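Long-range contacts in dihydropteroate synthase (Burkholderia cenocepacia, PDB 2Y5S), which probably catalyses the condensation of para-aminobenzoate with 6-hydroxymethyl-7,8-dihydropterin diphosphate to give 7,8-dihydropteroate, a precursor of folate: residues 194-199 against 230-235; 26-31 against 268-273; 145-150 against 198-203; 163-168 against 206-211. One frame throughout, in Å; residues are numbered along the deposited sequence.

Contact 1: residues 194-199 against 230-235; sequences PGFGFG and AGMSRK. With 78H (7,8-dihydropteroate), chain P; EDO (1,2-ethanediol), chain S.
Met-232 crosses one face of the Phe-196 ring obliquely, with SD 3.8 Å from the ring centroid and only 9° off the ring normal, a Met-aromatic contact. Its CG sits over the same ring and makes a CH-pi contact, closest at Phe-196 CD2. The bend at the last torsion of Met-232 (chi3 -80°) leaves SD, not the methyl, over the ring centre. At the edge of the ring, near its plane, lie Ala-230 CB and the carbonyl oxygen of Gly-231.

Lys-235, the last residue of the turn 232-235, is extended beyond CG and places its ammonium between the two loops. NZ donates to Phe-196 O at 2.7 Å. It also donates to Gly-231 O at 2.8 Å, from above the carbonyl plane. These loops follow strands 190-193 and 229-230 at the C-terminal end of the TIM barrel, where the pterin pocket lies. There the same NZ donates to O4 of 7,8-dihydropteroate at 2.7 Å and, weakly, to its N5, while the methylenes of Lys-235 run alongside the aminobenzoate ring. The Phe-198 ring has C16 of the ligand over one face, and its CZ approaches N11 to 3.2 Å. A water accepts from Phe-196 N and Gly-231 N and lies 2.7 Å from ligand O4, to which it probably donates.

Contact 2: residues 26-31 against 268-273; sequences MGILNA and IVRVHD. With 78H (7,8-dihydropteroate), chain P.
Met-26 N donates to Val-269 O over 2.8 Å in a nearly straight bond, 169° at the hydrogen. It is the first of three backbone bonds that join strands 24-30 and 268-271, neighbours in the parallel barrel of this TIM-barrel enzyme and the strands through which the first and last parts of the barrel meet. The pairing continues with Val-271 N to Met-26 O and ends with Ile-28 N to Val-271 O, which is more bent at 146°.

Met-26 and Arg-270 share one face of the sheet. The sulfur of Met-26 rests against the aliphatic part of Arg-270, 3.8 Å from CG, and lies near the plane of the guanidinium at its edge. Arg-270 runs out fully extended from CG to NE and carries its flat end into the pocket. One face of the guanidinium receives the pterin of 7,8-dihydropteroate, N8 lying 3.5 Å above the plane; Ile-28 covers the opposite face with CG1 and CD1. The cation is thus sandwiched between ligand and aliphatic side chain, while a salt bridge from NE to Asp-64 would restrain its rotation.

Ile-28 serves a second flat group as well. The ring of His-272, whose ND1 is hydrogen-bonded to Ser-233, turns its face to this isoleucine, and Ile-28 CD1 stands over the ring centre, 3.5 Å from the centroid and 10° off the normal.

Contact 3: residues 145-150 against 198-203; sequences AMHMLG and FGKAVV. With 78H (7,8-dihydropteroate), chain P; EDO (1,2-ethanediol), chain V.
One wall of the pterin pocket is built where the end of strand 142-146 and the residues after it meet the loop that follows strand 190-193, both at the C-terminal end of the TIM barrel. Met-146 reaches the Phe-198 ring on the face opposite the bound 7,8-dihydropteroate. Its CE stands 3.4 Å from the ring centroid, offset toward the rim, and the two side chains cross at about a right angle. The bend at chi3 (82°) brings CE over the ring and leaves SD 3.6 Å from ligand N3, so this methionine touches both the aromatic ring and the pterin. Met-148 approaches the ring obliquely, its SD 3.7 Å from Phe-198 CD1.

Farther from the ligand, Lys-200 folds back through a bend at its second torsion (chi2 102°). Its NZ meets His-147 ND1 at 2.8 Å, only 2° out of the imidazole plane, and lies 2.9 Å from Phe-198 O. With the carbonyl oxygens of Pro-194 and Gly-195, these acceptors surround the ammonium and must share its three protons. The His-147 ring packs edge-to-face with Phe-172. Leu-149 N adds a weak bond to Phe-198 O. Because ND1 accepts from Lys-200, any proton on a neutral His-147 ring should reside on NE2, and the cluster of carbonyls would be expected to favour a charged lysine.

Contact 4: residues 163-168 against 206-211; sequences GDVVTD and NYALLA
Leu-209 pushes its forked end against the first turn of helix 165-182, where CD2 settles 3.9 Å from Val-166 CA and equally far from Val-165 O. The hollow it enters is formed by the backbone at Val-165 and Val-166 together with their side chains. Val-165 supplies one wall: its CG2 is 4.1 Å from Leu-209 CD2 and as close to CD1, so that the two branched groups cross with both leucine methyls against one valine methyl. The other valine methyl, CG1, lies between backbone N and carbonyl carbon (chi1 63°), which aims it at the small bump of Ala-208 CB, 4.0 Å away. Val-166 fills in alongside, bringing CG2 to within 4.0 Å of Ala-208 O.

These are two helices of the layer round the parallel strands of the TIM barrel, 165-182 and 204-211, here meeting through the N-terminal end of the former. No hydrogen bond joins the two segments, and methyl groups make most of the contact. Asp-164, the N-cap of helix 165-182, accepts from Val-166 N at 3.1 Å through OD1, which is met from above the carboxylate plane. The same oxygen forms a salt bridge with Arg-294 of the second subunit, a residue that also packs on Val-166. Tyr-207, Leu-210 and Ala-211 meet Ala-286 and Val-287 of that neighbouring subunit.

From the N terminus, residues 26-31 pair with 268-273, so contact 2 closes the widest loop and joins early and late strands of the barrel; the other three lie inside it. Contact 3 starts at 145-150 and closes at 198-203, and contact 4, from 163-168 to 206-211, crosses it. Contact 1 begins at 194-199, sharing Phe-198 and Gly-199 with contact 3, crosses contact 4 and closes at 230-235. Asn-206 OD1 accepts from Gly-197 N, tying contact 4 to contact 1, while Ser-233 and Arg-234 link contact 1 to His-272 and Asp-273 of contact 2. Contacts 1, 2 and 3 all touch the ligand; contact 4 joins outer helices.

Contact 1: residues 194-199 against 230-235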
# COMPACT_ATOMS: atom_id res chain seq x y z
N PRO B 194 2.73 -11.45 -15.93
CA PRO B 194 1.94 -12.66 -15.66
C PRO B 194 0.47 -12.58 -16.05
O PRO B 194 -0.24 -13.60 -15.99
CB PRO B 194 2.07 -12.83 -14.14
CG PRO B 194 2.27 -11.42 -13.66
CD PRO B 194 3.19 -10.82 -14.68
N GLY B 195 0.01 -11.39 -16.42
CA GLY B 195 -1.30 -11.23 -17.02
C GLY B 195 -2.42 -11.40 -16.03
O GLY B 195 -3.33 -12.23 -16.21
N PHE B 196 -2.40 -10.58 -15.00
CA PHE B 196 -3.43 -10.62 -14.00
C PHE B 196 -4.81 -10.42 -14.64
O PHE B 196 -5.01 -9.49 -15.40
CB PHE B 196 -3.18 -9.54 -12.94
CG PHE B 196 -2.01 -9.83 -12.08
CD1 PHE B 196 -2.06 -10.84 -11.16
CD2 PHE B 196 -0.82 -9.09 -12.21
CE1 PHE B 196 -0.97 -11.14 -10.37
CE2 PHE B 196 0.27 -9.37 -11.42
CZ PHE B 196 0.20 -10.41 -10.50
N GLY B 197 -5.75 -11.32 -14.32
CA GLY B 197 -7.12 -11.22 -14.79
C GLY B 197 -7.32 -11.81 -16.19
O GLY B 197 -8.40 -11.66 -16.75
N PHE B 198 -6.30 -12.47 -16.75
CA PHE B 198 -6.43 -13.05 -18.11
C PHE B 198 -6.40 -14.59 -18.09
O PHE B 198 -5.34 -15.22 -18.24
CB PHE B 198 -5.32 -12.54 -19.01
CG PHE B 198 -5.46 -11.11 -19.43
CD1 PHE B 198 -6.14 -10.77 -20.59
CD2 PHE B 198 -4.87 -10.08 -18.67
CE1 PHE B 198 -6.25 -9.44 -21.00
CE2 PHE B 198 -4.97 -8.75 -19.07
CZ PHE B 198 -5.66 -8.43 -20.24
N GLY B 199 -7.58 -15.19 -17.91
CA GLY B 199 -7.71 -16.64 -17.83
C GLY B 199 -7.25 -17.20 -16.49
O GLY B 199 -6.64 -18.27 -16.43
N ALA B 230 3.66 -5.50 -14.08
CA ALA B 230 2.46 -5.99 -13.42
C ALA B 230 1.34 -4.96 -13.58
O ALA B 230 1.53 -3.78 -13.34
CB ALA B 230 2.72 -6.23 -11.95
N GLY B 231 0.18 -5.45 -13.97
CA GLY B 231 -1.00 -4.60 -14.13
C GLY B 231 -2.19 -5.18 -13.40
O GLY B 231 -2.79 -6.16 -13.86
N MET B 232 -2.56 -4.58 -12.27
CA MET B 232 -3.73 -5.01 -11.51
C MET B 232 -4.78 -3.93 -11.29
O MET B 232 -5.81 -4.18 -10.67
CB MET B 232 -3.25 -5.53 -10.16
CG MET B 232 -2.44 -6.78 -10.33
SD MET B 232 -1.69 -7.28 -8.82
CE MET B 232 -0.33 -6.16 -8.85
N SER B 233 -4.51 -2.74 -11.84
CA SER B 233 -5.27 -1.53 -11.53
C SER B 233 -6.76 -1.66 -11.84
O SER B 233 -7.14 -1.94 -12.97
CB SER B 233 -4.66 -0.35 -12.28
OG SER B 233 -5.38 0.86 -12.03
N ARG B 234 -7.58 -1.45 -10.81
CA ARG B 234 -9.04 -1.50 -10.89
C ARG B 234 -9.64 -2.85 -11.30
O ARG B 234 -10.81 -2.93 -11.62
CB ARG B 234 -9.57 -0.38 -11.80
CG ARG B 234 -9.09 0.99 -11.34
CD ARG B 234 -9.71 2.10 -12.15
NE ARG B 234 -9.47 3.41 -11.54
CZ ARG B 234 -9.72 4.56 -12.16
NH1 ARG B 234 -10.21 4.57 -13.41
NH2 ARG B 234 -9.48 5.71 -11.54
N LYS B 235 -8.85 -3.93 -11.21
CA LYS B 235 -9.27 -5.20 -11.78
C LYS B 235 -10.18 -5.99 -10.83
O LYS B 235 -10.26 -5.70 -9.64
CB LYS B 235 -8.06 -6.01 -12.20
CG LYS B 235 -7.36 -5.47 -13.46
CD LYS B 235 -6.38 -6.49 -14.04
CE LYS B 235 -5.75 -5.98 -15.34
NZ LYS B 235 -4.67 -6.89 -15.79
O4 78H P . -2.28 -6.48 -17.00
C4 78H P . -1.96 -6.04 -18.10
C5 78H P . -2.91 -5.48 -18.98
N3 78H P . -0.62 -6.11 -18.51
C9 78H P . -2.45 -5.02 -20.24
N5 78H P . -4.21 -5.34 -18.61
C2 78H P . -0.24 -5.65 -19.81
N8 78H P . -3.34 -4.45 -21.14
N1 78H P . -1.16 -5.10 -20.61
C6 78H P . -5.12 -4.83 -19.47
N2 78H P . 1.04 -5.75 -20.22
C7 78H P . -4.79 -4.49 -20.93
C10 78H P . -6.54 -4.62 -19.04
N11 78H P . -7.31 -5.86 -19.17
C15 78H P . -8.04 -6.27 -18.14
C16 78H P . -7.95 -7.58 -17.68
C17 78H P . -8.88 -5.35 -17.51
C18 78H P . -8.72 -7.98 -16.60
C19 78H P . -9.65 -5.75 -16.43
C20 78H P . -9.57 -7.06 -15.98
C21 78H P . -10.40 -7.50 -14.76
O22 78H P . -10.07 -8.57 -14.24
O23 78H P . -11.25 -6.72 -14.28
C1 EDO S . -11.19 -1.67 -15.22
O1 EDO S . -11.88 -2.81 -14.70
C2 EDO S . -9.78 -2.09 -15.63
O2 EDO S . -9.43 -1.44 -16.85
O HOH W 1 -0.77 -8.03 -15.37

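Contact 2: residues 26-31 against 268-273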
# COMPACT_ATOMS: atom_id res chain seq x y z
N MET B 26 3.78 3.17 -15.06
CA MET B 26 3.22 3.29 -16.41
C MET B 26 1.76 3.71 -16.30
O MET B 26 0.93 2.95 -15.81
CB MET B 26 3.31 1.95 -17.13
CG MET B 26 2.48 1.85 -18.42
SD MET B 26 2.56 0.24 -19.25
CE MET B 26 4.27 0.26 -19.80
N GLY B 27 1.44 4.92 -16.76
CA GLY B 27 0.07 5.44 -16.67
C GLY B 27 -0.75 4.95 -17.85
O GLY B 27 -0.29 5.01 -18.99
N ILE B 28 -1.97 4.51 -17.59
CA ILE B 28 -2.82 3.94 -18.61
C ILE B 28 -3.54 5.09 -19.30
O ILE B 28 -4.29 5.83 -18.67
CB ILE B 28 -3.85 2.96 -18.03
CG1 ILE B 28 -3.15 1.76 -17.38
CG2 ILE B 28 -4.82 2.47 -19.14
CD1 ILE B 28 -4.06 1.00 -16.38
N LEU B 29 -3.28 5.23 -20.60
CA LEU B 29 -3.93 6.22 -21.44
C LEU B 29 -4.86 5.48 -22.40
O LEU B 29 -4.45 5.05 -23.48
CB LEU B 29 -2.90 7.06 -22.20
CG LEU B 29 -3.44 8.28 -22.95
CD1 LEU B 29 -3.88 9.37 -21.98
CD2 LEU B 29 -2.38 8.80 -23.91
N ASN B 30 -6.10 5.32 -22.00
CA ASN B 30 -7.09 4.70 -22.86
C ASN B 30 -7.56 5.74 -23.86
O ASN B 30 -8.12 6.76 -23.46
CB ASN B 30 -8.25 4.13 -22.04
CG ASN B 30 -7.88 2.84 -21.33
OD1 ASN B 30 -7.26 1.94 -21.92
ND2 ASN B 30 -8.25 2.74 -20.04
N ALA B 31 -7.30 5.49 -25.14
CA ALA B 31 -7.67 6.41 -26.23
C ALA B 31 -9.03 6.02 -26.80
O ALA B 31 -9.18 5.87 -28.02
CB ALA B 31 -6.60 6.37 -27.32
N ILE B 268 7.94 -2.54 -13.25
CA ILE B 268 6.97 -1.55 -13.72
C ILE B 268 5.58 -1.92 -13.22
O ILE B 268 5.19 -3.09 -13.27
CB ILE B 268 6.94 -1.48 -15.28
CG1 ILE B 268 8.33 -1.17 -15.84
CG2 ILE B 268 5.90 -0.45 -15.76
CD1 ILE B 268 8.43 -1.28 -17.36
N VAL B 269 4.83 -0.92 -12.75
CA VAL B 269 3.44 -1.12 -12.42
C VAL B 269 2.57 -0.23 -13.34
O VAL B 269 2.86 0.96 -13.56
CB VAL B 269 3.15 -0.89 -10.91
CG1 VAL B 269 3.81 -2.02 -10.03
CG2 VAL B 269 3.63 0.50 -10.43
N ARG B 270 1.55 -0.85 -13.92
CA ARG B 270 0.67 -0.24 -14.90
C ARG B 270 -0.60 0.17 -14.19
O ARG B 270 -1.31 -0.67 -13.66
CB ARG B 270 0.36 -1.24 -16.01
CG ARG B 270 -0.50 -0.75 -17.14
CD ARG B 270 -0.59 -1.83 -18.24
NE ARG B 270 -1.41 -1.36 -19.34
CZ ARG B 270 -2.74 -1.39 -19.37
NH1 ARG B 270 -3.43 -1.89 -18.34
NH2 ARG B 270 -3.40 -0.91 -20.43
N VAL B 271 -0.88 1.47 -14.16
CA VAL B 271 -1.95 1.97 -13.30
C VAL B 271 -2.79 3.07 -13.94
O VAL B 271 -2.34 3.78 -14.86
CB VAL B 271 -1.36 2.50 -11.98
CG1 VAL B 271 -0.47 1.43 -11.32
CG2 VAL B 271 -0.54 3.80 -12.23
N HIS B 272 -4.01 3.19 -13.44
CA HIS B 272 -4.89 4.30 -13.79
C HIS B 272 -4.60 5.50 -12.91
O HIS B 272 -4.60 6.63 -13.38
CB HIS B 272 -6.34 3.90 -13.58
CG HIS B 272 -6.82 2.83 -14.52
ND1 HIS B 272 -6.84 1.50 -14.17
CD2 HIS B 272 -7.30 2.91 -15.78
CE1 HIS B 272 -7.30 0.80 -15.19
NE2 HIS B 272 -7.59 1.63 -16.18
N ASP B 273 -4.35 5.23 -11.63
CA ASP B 273 -4.29 6.29 -10.62
C ASP B 273 -2.84 6.67 -10.34
O ASP B 273 -2.22 6.14 -9.42
CB ASP B 273 -5.03 5.85 -9.37
CG ASP B 273 -6.43 5.42 -9.67
OD1 ASP B 273 -7.26 6.33 -9.88
OD2 ASP B 273 -6.68 4.19 -9.79
O4 78H P . -2.28 -6.48 -17.00
C4 78H P . -1.96 -6.04 -18.10
C5 78H P . -2.91 -5.48 -18.98
N3 78H P . -0.62 -6.11 -18.51
C9 78H P . -2.45 -5.02 -20.24
N5 78H P . -4.21 -5.34 -18.61
C2 78H P . -0.24 -5.65 -19.81
N8 78H P . -3.34 -4.45 -21.14
N1 78H P . -1.16 -5.10 -20.61
C6 78H P . -5.12 -4.83 -19.47
N2 78H P . 1.04 -5.75 -20.22
C7 78H P . -4.79 -4.49 -20.93
C10 78H P . -6.54 -4.62 -19.04
N11 78H P . -7.31 -5.86 -19.17
C15 78H P . -8.04 -6.27 -18.14
C16 78H P . -7.95 -7.58 -17.68
C17 78H P . -8.88 -5.35 -17.51
C18 78H P . -8.72 -7.98 -16.60
C19 78H P . -9.65 -5.75 -16.43
C20 78H P . -9.57 -7.06 -15.98
C21 78H P . -10.40 -7.50 -14.76
O22 78H P . -10.07 -8.57 -14.24
O23 78H P . -11.25 -6.72 -14.28

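Contact 3: residues 145-150 against 198-203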
# COMPACT_ATOMS: atom_id res chain seq x y z
N ALA B 145 5.89 -9.20 -23.16
CA ALA B 145 5.17 -10.44 -23.46
C ALA B 145 4.35 -10.79 -22.23
O ALA B 145 4.91 -11.09 -21.17
CB ALA B 145 6.18 -11.56 -23.76
N MET B 146 3.03 -10.73 -22.36
CA MET B 146 2.13 -11.08 -21.26
C MET B 146 1.65 -12.51 -21.40
O MET B 146 1.59 -13.04 -22.53
CB MET B 146 0.92 -10.15 -21.27
CG MET B 146 0.14 -10.11 -19.96
SD MET B 146 -1.43 -9.26 -20.14
CE MET B 146 -2.44 -10.59 -20.83
N HIS B 147 1.29 -13.11 -20.27
CA HIS B 147 0.61 -14.40 -20.26
C HIS B 147 -0.91 -14.23 -20.25
O HIS B 147 -1.48 -13.56 -19.38
CB HIS B 147 1.02 -15.23 -19.03
CG HIS B 147 0.27 -16.52 -18.90
ND1 HIS B 147 -0.97 -16.61 -18.30
CD2 HIS B 147 0.59 -17.77 -19.30
CE1 HIS B 147 -1.39 -17.86 -18.36
NE2 HIS B 147 -0.46 -18.59 -18.95
N MET B 148 -1.56 -14.87 -21.22
CA MET B 148 -3.00 -14.98 -21.24
C MET B 148 -3.29 -16.40 -21.65
O MET B 148 -2.65 -16.95 -22.56
CB MET B 148 -3.63 -13.97 -22.22
CG MET B 148 -5.11 -14.20 -22.51
SD MET B 148 -5.89 -12.97 -23.59
CE MET B 148 -4.58 -12.75 -24.77
N LEU B 149 -4.24 -17.04 -20.96
CA LEU B 149 -4.65 -18.38 -21.35
C LEU B 149 -5.68 -18.22 -22.48
O LEU B 149 -6.69 -17.56 -22.30
CB LEU B 149 -5.24 -19.13 -20.15
CG LEU B 149 -5.01 -20.64 -20.08
CD1 LEU B 149 -3.52 -20.96 -20.10
CD2 LEU B 149 -5.66 -21.19 -18.82
N GLY B 150 -5.40 -18.80 -23.63
CA GLY B 150 -6.36 -18.75 -24.74
C GLY B 150 -5.74 -19.19 -26.04
O GLY B 150 -4.53 -19.34 -26.13
N PHE B 198 -6.30 -12.47 -16.75
CA PHE B 198 -6.43 -13.05 -18.11
C PHE B 198 -6.40 -14.59 -18.09
O PHE B 198 -5.34 -15.22 -18.24
CB PHE B 198 -5.32 -12.54 -19.01
CG PHE B 198 -5.46 -11.11 -19.43
CD1 PHE B 198 -6.14 -10.77 -20.59
CD2 PHE B 198 -4.87 -10.08 -18.67
CE1 PHE B 198 -6.25 -9.44 -21.00
CE2 PHE B 198 -4.97 -8.75 -19.07
CZ PHE B 198 -5.66 -8.43 -20.24
N GLY B 199 -7.58 -15.19 -17.91
CA GLY B 199 -7.71 -16.64 -17.83
C GLY B 199 -7.25 -17.20 -16.49
O GLY B 199 -6.64 -18.27 -16.43
N LYS B 200 -7.52 -16.47 -15.42
CA LYS B 200 -7.12 -16.87 -14.06
C LYS B 200 -8.34 -16.90 -13.16
O LYS B 200 -9.22 -16.06 -13.30
CB LYS B 200 -6.11 -15.87 -13.50
CG LYS B 200 -4.67 -16.10 -13.95
CD LYS B 200 -4.25 -15.17 -15.00
CE LYS B 200 -2.94 -15.60 -15.65
NZ LYS B 200 -2.75 -14.89 -16.95
N ALA B 201 -8.40 -17.86 -12.25
CA ALA B 201 -9.40 -17.82 -11.18
C ALA B 201 -9.25 -16.47 -10.44
O ALA B 201 -8.14 -16.12 -10.02
CB ALA B 201 -9.24 -19.01 -10.22
N VAL B 202 -10.36 -15.73 -10.34
CA VAL B 202 -10.36 -14.31 -9.96
C VAL B 202 -9.57 -14.01 -8.68
O VAL B 202 -8.88 -13.01 -8.60
CB VAL B 202 -11.81 -13.73 -9.83
CG1 VAL B 202 -12.66 -14.50 -8.74
CG2 VAL B 202 -11.78 -12.23 -9.55
N VAL B 203 -9.67 -14.89 -7.70
CA VAL B 203 -8.93 -14.74 -6.48
C VAL B 203 -7.75 -15.73 -6.40
O VAL B 203 -6.61 -15.30 -6.30
CB VAL B 203 -9.86 -14.79 -5.26
CG1 VAL B 203 -9.06 -14.88 -3.98
CG2 VAL B 203 -10.76 -13.53 -5.22
O4 78H P . -2.28 -6.48 -17.00
C4 78H P . -1.96 -6.04 -18.10
C5 78H P . -2.91 -5.48 -18.98
N3 78H P . -0.62 -6.11 -18.51
C9 78H P . -2.45 -5.02 -20.24
N5 78H P . -4.21 -5.34 -18.61
C2 78H P . -0.24 -5.65 -19.81
N8 78H P . -3.34 -4.45 -21.14
N1 78H P . -1.16 -5.10 -20.61
C6 78H P . -5.12 -4.83 -19.47
N2 78H P . 1.04 -5.75 -20.22
C7 78H P . -4.79 -4.49 -20.93
C10 78H P . -6.54 -4.62 -19.04
N11 78H P . -7.31 -5.86 -19.17
C15 78H P . -8.04 -6.27 -18.14
C16 78H P . -7.95 -7.58 -17.68
C17 78H P . -8.88 -5.35 -17.51
C18 78H P . -8.72 -7.98 -16.60
C19 78H P . -9.65 -5.75 -16.43
C20 78H P . -9.57 -7.06 -15.98
C21 78H P . -10.40 -7.50 -14.76
O22 78H P . -10.07 -8.57 -14.24
O23 78H P . -11.25 -6.72 -14.28
C1 EDO V . -0.79 -21.18 -23.44
O1 EDO V . -0.92 -22.00 -22.28
C2 EDO V . -1.46 -19.85 -23.15
O2 EDO V . -2.58 -19.68 -24.02

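Contact 4: residues 163-168 against 206-211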
# COMPACT_ATOMS: atom_id res chain seq x y z
N GLY B 163 -1.57 -26.56 -13.57
CA GLY B 163 -1.02 -27.43 -12.54
C GLY B 163 -0.65 -26.50 -11.41
O GLY B 163 -1.47 -26.26 -10.53
N ASP B 164 0.57 -25.96 -11.45
CA ASP B 164 0.91 -24.80 -10.63
C ASP B 164 0.90 -23.58 -11.55
O ASP B 164 1.73 -23.46 -12.46
CB ASP B 164 2.27 -24.95 -9.97
CG ASP B 164 2.66 -23.73 -9.15
OD1 ASP B 164 1.85 -22.77 -9.01
OD2 ASP B 164 3.79 -23.70 -8.62
N VAL B 165 -0.02 -22.67 -11.31
CA VAL B 165 -0.19 -21.52 -12.18
C VAL B 165 1.10 -20.70 -12.28
O VAL B 165 1.39 -20.16 -13.34
CB VAL B 165 -1.37 -20.63 -11.72
CG1 VAL B 165 -1.13 -20.03 -10.33
CG2 VAL B 165 -1.63 -19.54 -12.76
N VAL B 166 1.87 -20.62 -11.19
CA VAL B 166 3.12 -19.85 -11.20
C VAL B 166 4.13 -20.49 -12.14
O VAL B 166 4.80 -19.80 -12.92
CB VAL B 166 3.74 -19.74 -9.80
CG1 VAL B 166 5.05 -18.92 -9.85
CG2 VAL B 166 2.74 -19.11 -8.80
N THR B 167 4.26 -21.81 -12.06
CA THR B 167 5.18 -22.55 -12.91
C THR B 167 4.73 -22.49 -14.37
O THR B 167 5.55 -22.27 -15.26
CB THR B 167 5.33 -24.02 -12.46
OG1 THR B 167 5.81 -24.03 -11.10
CG2 THR B 167 6.32 -24.77 -13.35
N ASP B 168 3.43 -22.65 -14.61
CA ASP B 168 2.90 -22.64 -15.98
C ASP B 168 3.09 -21.28 -16.62
O ASP B 168 3.42 -21.17 -17.80
CB ASP B 168 1.40 -22.99 -16.00
CG ASP B 168 1.12 -24.43 -15.59
OD1 ASP B 168 2.03 -25.28 -15.68
OD2 ASP B 168 -0.03 -24.69 -15.17
N ASN B 206 -4.90 -15.38 -9.40
CA ASN B 206 -4.33 -14.05 -9.42
C ASN B 206 -3.51 -13.74 -8.16
O ASN B 206 -2.42 -13.16 -8.25
CB ASN B 206 -5.43 -13.00 -9.61
CG ASN B 206 -5.95 -12.94 -11.05
OD1 ASN B 206 -5.17 -12.96 -12.01
ND2 ASN B 206 -7.28 -12.84 -11.20
N TYR B 207 -4.01 -14.12 -6.99
CA TYR B 207 -3.24 -13.86 -5.76
C TYR B 207 -2.08 -14.83 -5.55
O TYR B 207 -1.10 -14.45 -4.93
CB TYR B 207 -4.14 -13.77 -4.53
CG TYR B 207 -4.90 -12.46 -4.52
CD1 TYR B 207 -4.29 -11.28 -4.09
CD2 TYR B 207 -6.20 -12.38 -4.97
CE1 TYR B 207 -4.97 -10.08 -4.10
CE2 TYR B 207 -6.89 -11.16 -4.97
CZ TYR B 207 -6.27 -10.03 -4.53
OH TYR B 207 -6.94 -8.83 -4.54
N ALA B 208 -2.16 -16.04 -6.12
CA ALA B 208 -0.99 -16.94 -6.14
C ALA B 208 0.14 -16.26 -6.92
O ALA B 208 1.29 -16.23 -6.50
CB ALA B 208 -1.35 -18.28 -6.78
N LEU B 209 -0.21 -15.71 -8.07
CA LEU B 209 0.76 -15.05 -8.92
C LEU B 209 1.32 -13.81 -8.26
O LEU B 209 2.49 -13.52 -8.44
CB LEU B 209 0.15 -14.70 -10.28
CG LEU B 209 -0.20 -15.91 -11.15
CD1 LEU B 209 -1.13 -15.47 -12.28
CD2 LEU B 209 1.04 -16.59 -11.70
N LEU B 210 0.49 -13.05 -7.53
CA LEU B 210 0.98 -11.85 -6.86
C LEU B 210 1.89 -12.20 -5.68
O LEU B 210 2.96 -11.59 -5.55
CB LEU B 210 -0.16 -10.96 -6.41
CG LEU B 210 0.19 -9.65 -5.66
CD1 LEU B 210 1.34 -8.89 -6.33
CD2 LEU B 210 -1.05 -8.78 -5.58
N ALA B 211 1.49 -13.16 -4.85
CA ALA B 211 2.31 -13.63 -3.70
C ALA B 211 3.67 -14.19 -4.13
O ALA B 211 4.68 -14.01 -3.43
CB ALA B 211 1.56 -14.68 -2.88